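Local structure of beta-galactoside alpha-2,6-sialyltransferase (Photobacterium sp., 2Z4T) at residues S116-V121 and P143-Y148; R193-L198 and T223-D228; E388-Y393 and D502-E507. The protein transfers sialic acid from CMP-sialic acid to galactose-containing acceptors such as lactose, forming alpha-2,6 linkages. All coordinates share one frame; numbering follows the deposited sequence. Where two conformers were deposited one is given.

In the fold
Interactions 1 and 2 belong to one sheet, touching where Val-119 packs on Leu-198 and the backbones of Leu-117, Asn-195 and Lys-197 meet. Each closes its own beta-alpha-beta unit: 103-122, 126-141, 146-151 in interaction 1 and 194-201, 205-216, 222-230 in interaction 2. Interaction 1 is buried and encloses a salt bridge, whereas interaction 2 is only partly buried, with threonine, asparagine and lysine on one face and aliphatic side chains on the other. Interaction 3 stands apart, its centre about 51 Å and 53 Å from theirs and about 38 Å from the chain's centre, yet most of its touching residues are buried; there two loops meet through prolines and a histidine, without a strand ladder.

Interaction 1: residues S116-V121 and P143-Y148; sequences SLEVYV and PTAQRY
The Tyr-148 ring carries Leu-117 on one face: methyl CD1 stands almost over the ring centre, 3.6 Å from the centroid of the Tyr-148 ring, a CH-pi contact, and Phe-169 meets this tyrosine edge-to-face. With CG anti to the backbone N (chi1 -168°), Leu-117 sends its branch across the tyrosine at about a right angle.

On the face that carries Glu-118, Tyr-120 and Arg-147 a polar cluster is buried. At the edge of the Arg-147 guanidinium lie Glu-118 OE2 and Tyr-120 OH, and OE2 also sits in the plane of the Tyr-120 ring. Glu-118 and Arg-147 run side by side, and their salt bridge, OE2 to NE at 2.7 Å, is bent (133° at the hydrogen). Tyr-120 OH donates to the same Glu-118 OE2 over 2.6 Å, from the opposite face of the carboxylate, so two donors grip one buried oxygen. Ser-138 of helix 126-141 bonds to both Glu-118 OE1 and Arg-147 NH2, tying the pair to the helix that covers this face.

Between the strands runs a parallel ladder; its first bond is Gln-146 N to Ser-116 O (3.1 Å) and its last Tyr-120 N to Tyr-148 O (2.8 Å). Before it starts, one water bridges Ser-116 OG and Thr-144 OG1.

Strand 103-122, helix 126-141 and strand 146-151 thus form a beta-alpha-beta crossover of the Rossmann-like kind found in GT-B glycosyltransferases.

Interaction 2: residues R193-L198 and T223-D228; sequences RLNVKL and TVTNID
Asn-195 lays its amide beside Thr-225, whose methyl CG2 lies 3.7 Å from Asn-195 OD1, the two side chains crossing at about a right angle. Thr-223 runs alongside the same asparagine, pointing the same way. Farther along this face, the CG methylene of Lys-197 comes to 3.5 Å from Thr-225 OG1. That hydroxyl sits between its own backbone N and carbonyl carbon (chi1 68°), which turns it toward the lysine while CG2 is left to meet Asn-195.

On the reverse face the contact is aliphatic and looser. Leu-198 CD1 approaches Val-224 CG1 at 4.3 Å, and its CB lies near Ile-227 CG1. Leu-209, Ile-212 and Leu-213 pack over this side from helix 205-216, which links strands 194-201 and 222-230 as a beta-alpha-beta unit in the parallel sheet of a GT-B domain.

The parallel backbones are joined by five N-H...O bonds, the straightest being Val-196 N to Thr-223 O (2.8 Å, 175°). The ladder shifts at Thr-225: its N bonds to Val-196 O, yet the next link is Leu-198 N to Asn-226 O, at 2.9 Å. Thr-225, helix-like in its backbone (psi -24°), is thus the extra residue of a beta bulge.

Asn-226 ND2 donates to Asp-228 OD1 at 2.9 Å, from above the carboxylate plane, and to a water that also reaches Leu-198 O. The backbone bonds therefore hold the strands together, while Lys-197 NZ and Asp-228 OD2, too far apart for a salt bridge, may still attract each other over their 4.5 Å gap.

Interaction 3: residues E388-Y393 and D502-E507; sequences ESSPHY and DLPNCE
Methyl CD2 of Leu-503 makes a van der Waals approach to the His-392 imidazole, 3.4 Å from NE2 and almost as near to CD2 of that ring, the two side chains crossing at a slant. Pro-504 meets the same imidazole at its edge, near the ring plane, with its CD 4.1 Å from His-392 CD2. The apolar pair is Pro-504 CG and Pro-391 CD, also 4.1 Å apart, the two prolines sliding past each other in opposite directions. Within its own turn, Pro-391 places CG over a face of the His-392 ring. Ser-390 CB and Cys-506 SG make a marginal approach where Cys-506 is locked to Cys-511 by a disulfide.

The polar links are indirect. A water in the plane of the imidazole lies 2.8 Å from His-392 NE2 and makes a long, tentative bridge to Asp-502 O. Asn-384 of helix 371-386 serves both loops, bonding to Ser-390 OG through OD1 and to Pro-504 O through ND2.

Each loop also folds on itself. Ser-390 OG, swung anti to the backbone N (chi1 167°), accepts from His-392 N at 2.9 Å in an ST turn, inside the type I beta turn that ends at Tyr-393. In the other loop, Asn-505 OD1 accepts from Glu-507 N to make an Asx turn, and Asn-505 ND2 returns a bond to Glu-507 OE1 at 2.8 Å.

Away from the annotated sites, the loop between helix 371-386 and strand 399-403 thus meets the C-terminal loop after strand 498-499 through proline, leucine and histidine surfaces. Their grip is mainly van der Waals, with the side-chain amide of Asn-384 as a shared polar anchor.

Interaction 1: residues S116-V121 and P143-Y148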
loop_
_atom_site.group_PDB
_atom_site.type_symbol
_atom_site.label_atom_id
_atom_site.label_comp_id
_atom_site.label_asym_id
_atom_site.label_seq_id
_atom_site.Cartn_x
_atom_site.Cartn_y
_atom_site.Cartn_z
ATOM N N SER A 116 14.763 -11.731 6.749
ATOM C CA SER A 116 14.338 -10.618 5.913
ATOM C C SER A 116 13.320 -9.710 6.607
ATOM O O SER A 116 12.546 -10.122 7.488
ATOM C CB SER A 116 13.791 -11.119 4.583
ATOM O OG SER A 116 12.534 -11.738 4.787
ATOM N N LEU A 117 13.350 -8.458 6.197
ATOM C CA LEU A 117 12.488 -7.447 6.751
ATOM C C LEU A 117 11.851 -6.679 5.587
ATOM O O LEU A 117 12.475 -6.464 4.509
ATOM C CB LEU A 117 13.304 -6.532 7.657
ATOM C CG LEU A 117 12.578 -5.554 8.574
ATOM C CD1 LEU A 117 11.661 -6.294 9.530
ATOM C CD2 LEU A 117 13.576 -4.700 9.344
ATOM N N GLU A 118 10.579 -6.333 5.793
ATOM C CA GLU A 118 9.831 -5.492 4.877
ATOM C C GLU A 118 9.216 -4.386 5.699
ATOM O O GLU A 118 8.492 -4.670 6.653
ATOM C CB GLU A 118 8.726 -6.283 4.214
ATOM C CG GLU A 118 9.197 -7.263 3.170
ATOM C CD GLU A 118 8.055 -8.134 2.671
ATOM O OE1 GLU A 118 8.285 -8.930 1.738
ATOM O OE2 GLU A 118 6.936 -8.025 3.230
ATOM N N VAL A 119 9.535 -3.136 5.342
ATOM C CA VAL A 119 9.046 -1.956 6.051
ATOM C C VAL A 119 8.131 -1.128 5.128
ATOM O O VAL A 119 8.482 -0.850 3.977
ATOM C CB VAL A 119 10.220 -1.108 6.562
ATOM C CG1 VAL A 119 9.724 0.082 7.361
ATOM C CG2 VAL A 119 11.188 -1.948 7.417
ATOM N N TYR A 120 6.957 -0.744 5.629
ATOM C CA TYR A 120 5.980 0.000 4.840
ATOM C C TYR A 120 5.468 1.211 5.606
ATOM O O TYR A 120 4.917 1.061 6.705
ATOM C CB TYR A 120 4.770 -0.874 4.515
ATOM C CG TYR A 120 5.047 -2.243 3.909
ATOM C CD1 TYR A 120 4.928 -2.441 2.537
ATOM C CD2 TYR A 120 5.373 -3.339 4.716
ATOM C CE1 TYR A 120 5.153 -3.684 1.957
ATOM C CE2 TYR A 120 5.597 -4.599 4.156
ATOM C CZ TYR A 120 5.479 -4.758 2.764
ATOM O OH TYR A 120 5.682 -5.975 2.175
ATOM N N VAL A 121 5.635 2.405 5.032
ATOM C CA VAL A 121 5.283 3.628 5.730
ATOM C C VAL A 121 4.425 4.538 4.853
ATOM O O VAL A 121 4.798 4.888 3.707
ATOM C CB VAL A 121 6.542 4.406 6.206
ATOM C CG1 VAL A 121 6.161 5.581 7.119
ATOM C CG2 VAL A 121 7.539 3.477 6.934
ATOM N N PRO A 143 7.117 -16.361 3.287
ATOM C CA PRO A 143 6.557 -16.664 4.616
ATOM C C PRO A 143 7.421 -16.243 5.811
ATOM O O PRO A 143 6.877 -15.954 6.877
ATOM C CB PRO A 143 6.399 -18.192 4.602
ATOM C CG PRO A 143 7.231 -18.674 3.388
ATOM C CD PRO A 143 7.149 -17.550 2.412
ATOM N N THR A 144 8.738 -16.202 5.657
ATOM C CA THR A 144 9.597 -15.940 6.814
ATOM C C THR A 144 9.979 -14.472 6.949
ATOM O O THR A 144 10.676 -14.101 7.900
ATOM C CB THR A 144 10.902 -16.761 6.795
ATOM O OG1 THR A 144 11.700 -16.358 5.683
ATOM C CG2 THR A 144 10.642 -18.268 6.739
ATOM N N ALA A 145 9.544 -13.636 6.006
ATOM C CA ALA A 145 9.748 -12.187 6.148
ATOM C C ALA A 145 8.973 -11.641 7.338
ATOM O O ALA A 145 7.845 -12.078 7.604
ATOM C CB ALA A 145 9.350 -11.443 4.866
ATOM N N GLN A 146 9.603 -10.717 8.068
ATOM C CA GLN A 146 8.952 -9.929 9.121
ATOM C C GLN A 146 8.488 -8.625 8.499
ATOM O O GLN A 146 9.161 -8.072 7.614
ATOM C CB GLN A 146 9.932 -9.591 10.255
ATOM C CG GLN A 146 10.183 -10.709 11.284
ATOM C CD GLN A 146 8.909 -11.220 11.985
ATOM O OE1 GLN A 146 8.794 -12.407 12.279
ATOM N NE2 GLN A 146 7.956 -10.325 12.250
ATOM N N ARG A 147 7.367 -8.100 8.984
ATOM C CA ARG A 147 6.776 -6.922 8.359
ATOM C C ARG A 147 6.452 -5.840 9.369
ATOM O O ARG A 147 5.788 -6.080 10.376
ATOM C CB ARG A 147 5.551 -7.310 7.538
ATOM C CG ARG A 147 5.880 -8.327 6.490
ATOM C CD ARG A 147 4.719 -8.596 5.532
ATOM N NE ARG A 147 5.170 -9.594 4.577
ATOM C CZ ARG A 147 5.120 -10.907 4.792
ATOM N NH1 ARG A 147 4.567 -11.377 5.903
ATOM N NH2 ARG A 147 5.610 -11.745 3.880
ATOM N N TYR A 148 6.950 -4.644 9.082
ATOM C CA TYR A 148 6.756 -3.490 9.930
ATOM C C TYR A 148 5.978 -2.458 9.135
ATOM O O TYR A 148 6.360 -2.106 8.009
ATOM C CB TYR A 148 8.099 -2.876 10.321
ATOM C CG TYR A 148 9.004 -3.711 11.197
ATOM C CD1 TYR A 148 8.555 -4.873 11.807
ATOM C CD2 TYR A 148 10.318 -3.296 11.451
ATOM C CE1 TYR A 148 9.398 -5.633 12.615
ATOM C CE2 TYR A 148 11.157 -4.027 12.257
ATOM C CZ TYR A 148 10.692 -5.195 12.844
ATOM O OH TYR A 148 11.526 -5.931 13.639
HETATM O O HOH W 1 13.347 -14.149 5.864
HETATM O O HOH W 2 12.919 -12.703 8.613
#

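Interaction 2: residues R193-L198 and T223-D228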
loop_
_atom_site.group_PDB
_atom_site.type_symbol
_atom_site.label_atom_id
_atom_site.label_comp_id
_atom_site.label_asym_id
_atom_site.label_seq_id
_atom_site.Cartn_x
_atom_site.Cartn_y
_atom_site.Cartn_z
ATOM N N ARG A 193 22.824 -11.970 8.709
ATOM C CA ARG A 193 22.697 -11.287 7.423
ATOM C C ARG A 193 21.210 -10.889 7.386
ATOM O O ARG A 193 20.384 -11.581 7.978
ATOM C CB ARG A 193 23.075 -12.197 6.242
ATOM C CG ARG A 193 22.231 -13.478 6.165
ATOM C CD ARG A 193 22.572 -14.366 4.988
ATOM N NE ARG A 193 21.907 -15.666 5.129
ATOM C CZ ARG A 193 21.477 -16.414 4.108
ATOM N NH1 ARG A 193 21.627 -15.992 2.844
ATOM N NH2 ARG A 193 20.880 -17.580 4.343
ATOM N N LEU A 194 20.882 -9.775 6.724
ATOM C CA LEU A 194 19.517 -9.254 6.700
ATOM C C LEU A 194 19.190 -8.627 5.352
ATOM O O LEU A 194 19.883 -7.702 4.904
ATOM C CB LEU A 194 19.284 -8.239 7.836
ATOM C CG LEU A 194 17.831 -7.778 8.055
ATOM C CD1 LEU A 194 16.914 -8.931 8.554
ATOM C CD2 LEU A 194 17.746 -6.561 8.993
ATOM N N ASN A 195 18.161 -9.167 4.697
ATOM C CA ASN A 195 17.563 -8.515 3.541
ATOM C C ASN A 195 16.459 -7.560 3.994
ATOM O O ASN A 195 15.567 -7.949 4.758
ATOM C CB ASN A 195 17.018 -9.539 2.538
ATOM C CG ASN A 195 18.126 -10.274 1.794
ATOM O OD1 ASN A 195 19.249 -9.773 1.641
ATOM N ND2 ASN A 195 17.814 -11.473 1.331
ATOM N N VAL A 196 16.546 -6.308 3.546
ATOM C CA VAL A 196 15.512 -5.302 3.841
ATOM C C VAL A 196 14.843 -4.782 2.563
ATOM O O VAL A 196 15.517 -4.390 1.602
ATOM C CB VAL A 196 16.074 -4.102 4.648
ATOM C CG1 VAL A 196 15.002 -3.053 4.872
ATOM C CG2 VAL A 196 16.639 -4.564 5.972
ATOM N N LYS A 197 13.515 -4.821 2.546
ATOM C CA LYS A 197 12.731 -4.054 1.570
ATOM C C LYS A 197 12.091 -2.842 2.254
ATOM O O LYS A 197 11.647 -2.929 3.405
ATOM C CB LYS A 197 11.653 -4.920 0.970
ATOM C CG LYS A 197 12.142 -5.830 -0.117
ATOM C CD LYS A 197 11.118 -6.925 -0.339
ATOM C CE LYS A 197 10.876 -7.214 -1.827
ATOM N NZ LYS A 197 9.715 -6.445 -2.381
ATOM N N LEU A 198 12.061 -1.714 1.556
ATOM C CA LEU A 198 11.456 -0.511 2.099
ATOM C C LEU A 198 10.403 -0.001 1.140
ATOM O O LEU A 198 10.557 -0.105 -0.093
ATOM C CB LEU A 198 12.496 0.586 2.361
ATOM C CG LEU A 198 13.649 0.311 3.334
ATOM C CD1 LEU A 198 14.628 1.466 3.316
ATOM C CD2 LEU A 198 13.174 0.033 4.773
ATOM N N THR A 223 21.388 -5.830 3.531
ATOM C CA THR A 223 21.248 -5.467 2.148
ATOM C C THR A 223 19.836 -4.928 1.903
ATOM O O THR A 223 18.837 -5.606 2.138
ATOM C CB THR A 223 21.575 -6.644 1.231
ATOM O OG1 THR A 223 22.873 -7.129 1.583
ATOM C CG2 THR A 223 21.588 -6.206 -0.245
ATOM N N VAL A 224 19.780 -3.676 1.465
ATOM C CA VAL A 224 18.538 -3.069 1.059
ATOM C C VAL A 224 18.263 -3.569 -0.348
ATOM O O VAL A 224 18.837 -3.070 -1.303
ATOM C CB VAL A 224 18.622 -1.530 1.118
ATOM C CG1 VAL A 224 17.253 -0.899 0.824
ATOM C CG2 VAL A 224 19.145 -1.087 2.496
ATOM N N THR A 225 17.394 -4.566 -0.475
ATOM C CA THR A 225 17.207 -5.192 -1.777
ATOM C C THR A 225 16.290 -4.408 -2.709
ATOM O O THR A 225 16.401 -4.544 -3.926
ATOM C CB THR A 225 16.742 -6.662 -1.673
ATOM O OG1 THR A 225 15.409 -6.723 -1.145
ATOM C CG2 THR A 225 17.702 -7.465 -0.795
ATOM N N ASN A 226 15.411 -3.575 -2.141
ATOM C CA ASN A 226 14.448 -2.785 -2.934
ATOM C C ASN A 226 13.803 -1.658 -2.131
ATOM O O ASN A 226 13.517 -1.805 -0.925
ATOM C CB ASN A 226 13.333 -3.677 -3.537
ATOM C CG ASN A 226 12.351 -2.887 -4.415
ATOM O OD1 ASN A 226 12.681 -2.505 -5.550
ATOM N ND2 ASN A 226 11.144 -2.627 -3.889
ATOM N N ILE A 227 13.575 -0.538 -2.816
ATOM C CA ILE A 227 12.722 0.526 -2.305
ATOM C C ILE A 227 11.575 0.732 -3.282
ATOM O O ILE A 227 11.788 0.990 -4.471
ATOM C CB ILE A 227 13.491 1.854 -2.080
ATOM C CG1 ILE A 227 14.768 1.599 -1.259
ATOM C CG2 ILE A 227 12.582 2.880 -1.424
ATOM C CD1 ILE A 227 15.596 2.825 -0.983
ATOM N N ASP A 228 10.355 0.581 -2.769
ATOM C CA ASP A 228 9.132 0.855 -3.528
ATOM C C ASP A 228 8.611 2.235 -3.188
ATOM O O ASP A 228 8.500 2.593 -2.011
ATOM C CB ASP A 228 8.049 -0.160 -3.179
ATOM C CG ASP A 228 8.194 -1.461 -3.935
ATOM O OD1 ASP A 228 8.751 -1.444 -5.060
ATOM O OD2 ASP A 228 7.721 -2.508 -3.397
HETATM O O HOH W 3 10.308 -2.672 -1.303
#

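Interaction 3: residues E388-Y393 and D502-E507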
loop_
_atom_site.group_PDB
_atom_site.type_symbol
_atom_site.label_atom_id
_atom_site.label_comp_id
_atom_site.label_asym_id
_atom_site.label_seq_id
_atom_site.Cartn_x
_atom_site.Cartn_y
_atom_site.Cartn_z
ATOM N N GLU A 388 -33.783 18.099 -10.509
ATOM C CA GLU A 388 -34.133 18.316 -11.919
ATOM C C GLU A 388 -33.931 19.743 -12.420
ATOM O O GLU A 388 -33.735 19.958 -13.625
ATOM C CB GLU A 388 -35.570 17.888 -12.200
ATOM C CG GLU A 388 -35.794 16.395 -11.998
ATOM C CD GLU A 388 -37.123 15.930 -12.555
ATOM O OE1 GLU A 388 -37.421 16.250 -13.733
ATOM O OE2 GLU A 388 -37.869 15.251 -11.813
ATOM N N SER A 389 -33.975 20.707 -11.502
ATOM C CA SER A 389 -33.846 22.112 -11.853
ATOM C C SER A 389 -32.394 22.526 -12.105
ATOM O O SER A 389 -32.108 23.709 -12.288
ATOM C CB SER A 389 -34.485 22.989 -10.779
ATOM O OG SER A 389 -33.748 22.923 -9.572
ATOM N N SER A 390 -31.482 21.558 -12.131
ATOM C CA SER A 390 -30.080 21.831 -12.491
ATOM C C SER A 390 -29.650 21.236 -13.834
ATOM O O SER A 390 -30.054 20.115 -14.184
ATOM C CB SER A 390 -29.122 21.332 -11.407
ATOM O OG SER A 390 -27.772 21.332 -11.878
ATOM N N PRO A 391 -28.793 21.965 -14.575
ATOM C CA PRO A 391 -28.223 21.364 -15.791
ATOM C C PRO A 391 -27.307 20.158 -15.511
ATOM O O PRO A 391 -27.056 19.378 -16.422
ATOM C CB PRO A 391 -27.436 22.519 -16.435
ATOM C CG PRO A 391 -27.195 23.507 -15.337
ATOM C CD PRO A 391 -28.313 23.348 -14.347
ATOM N N HIS A 392 -26.829 19.997 -14.275
ATOM C CA HIS A 392 -25.973 18.840 -13.937
ATOM C C HIS A 392 -26.737 17.594 -13.480
ATOM O O HIS A 392 -26.143 16.567 -13.155
ATOM C CB HIS A 392 -24.881 19.244 -12.943
ATOM C CG HIS A 392 -24.152 20.478 -13.371
ATOM N ND1 HIS A 392 -23.323 20.497 -14.473
ATOM C CD2 HIS A 392 -24.211 21.753 -12.918
ATOM C CE1 HIS A 392 -22.874 21.727 -14.661
ATOM N NE2 HIS A 392 -23.397 22.506 -13.730
ATOM N N TYR A 393 -28.057 17.702 -13.492
ATOM C CA TYR A 393 -28.946 16.612 -13.163
ATOM C C TYR A 393 -28.472 15.355 -13.856
ATOM O O TYR A 393 -28.176 15.386 -15.047
ATOM C CB TYR A 393 -30.366 16.948 -13.649
ATOM C CG TYR A 393 -31.396 15.902 -13.331
ATOM C CD1 TYR A 393 -31.512 15.374 -12.036
ATOM C CD2 TYR A 393 -32.286 15.444 -14.305
ATOM C CE1 TYR A 393 -32.480 14.413 -11.724
ATOM C CE2 TYR A 393 -33.255 14.473 -13.992
ATOM C CZ TYR A 393 -33.339 13.972 -12.703
ATOM O OH TYR A 393 -34.290 13.043 -12.391
ATOM N N ASP A 502 -19.491 29.264 -9.807
ATOM C CA ASP A 502 -19.552 28.141 -10.790
ATOM C C ASP A 502 -20.826 27.297 -10.884
ATOM O O ASP A 502 -21.414 27.204 -11.966
ATOM C CB ASP A 502 -18.269 27.327 -10.987
ATOM C CG ASP A 502 -18.155 26.716 -12.416
ATOM O OD1 ASP A 502 -17.031 26.550 -12.928
ATOM O OD2 ASP A 502 -19.188 26.398 -13.040
ATOM N N LEU A 503 -21.279 26.695 -9.790
ATOM C CA LEU A 503 -22.457 25.851 -9.916
ATOM C C LEU A 503 -23.673 26.611 -9.404
ATOM O O LEU A 503 -23.529 27.489 -8.549
ATOM C CB LEU A 503 -22.303 24.560 -9.122
ATOM C CG LEU A 503 -21.243 23.554 -9.547
ATOM C CD1 LEU A 503 -21.170 22.463 -8.482
ATOM C CD2 LEU A 503 -21.506 22.974 -10.945
ATOM N N PRO A 504 -24.876 26.267 -9.908
ATOM C CA PRO A 504 -26.097 26.888 -9.414
ATOM C C PRO A 504 -26.284 26.561 -7.956
ATOM O O PRO A 504 -25.870 25.495 -7.516
ATOM C CB PRO A 504 -27.209 26.202 -10.214
ATOM C CG PRO A 504 -26.553 25.373 -11.256
ATOM C CD PRO A 504 -25.116 25.264 -10.964
ATOM N N ASN A 505 -26.898 27.469 -7.216
ATOM C CA ASN A 505 -27.200 27.235 -5.823
ATOM C C ASN A 505 -28.552 26.497 -5.631
ATOM O O ASN A 505 -29.643 27.066 -5.839
ATOM C CB ASN A 505 -27.166 28.556 -5.051
ATOM C CG ASN A 505 -27.280 28.361 -3.547
ATOM O OD1 ASN A 505 -27.411 27.232 -3.056
ATOM N ND2 ASN A 505 -27.243 29.463 -2.805
ATOM N N CYS A 506 -28.469 25.239 -5.208
ATOM C CA CYS A 506 -29.642 24.418 -5.059
ATOM C C CYS A 506 -30.167 24.374 -3.631
ATOM O O CYS A 506 -31.033 23.559 -3.327
ATOM C CB CYS A 506 -29.349 23.014 -5.545
ATOM S SG CYS A 506 -28.796 22.960 -7.249
ATOM N N GLU A 507 -29.667 25.244 -2.756
ATOM C CA GLU A 507 -29.941 25.066 -1.323
ATOM C C GLU A 507 -31.418 25.214 -0.961
ATOM O O GLU A 507 -31.911 24.525 -0.055
ATOM C CB GLU A 507 -29.021 25.924 -0.436
ATOM C CG GLU A 507 -29.385 27.384 -0.321
ATOM C CD GLU A 507 -28.265 28.257 0.266
ATOM O OE1 GLU A 507 -28.127 29.417 -0.196
ATOM O OE2 GLU A 507 -27.519 27.810 1.184
HETATM O O HOH W 4 -23.074 25.233 -13.954
#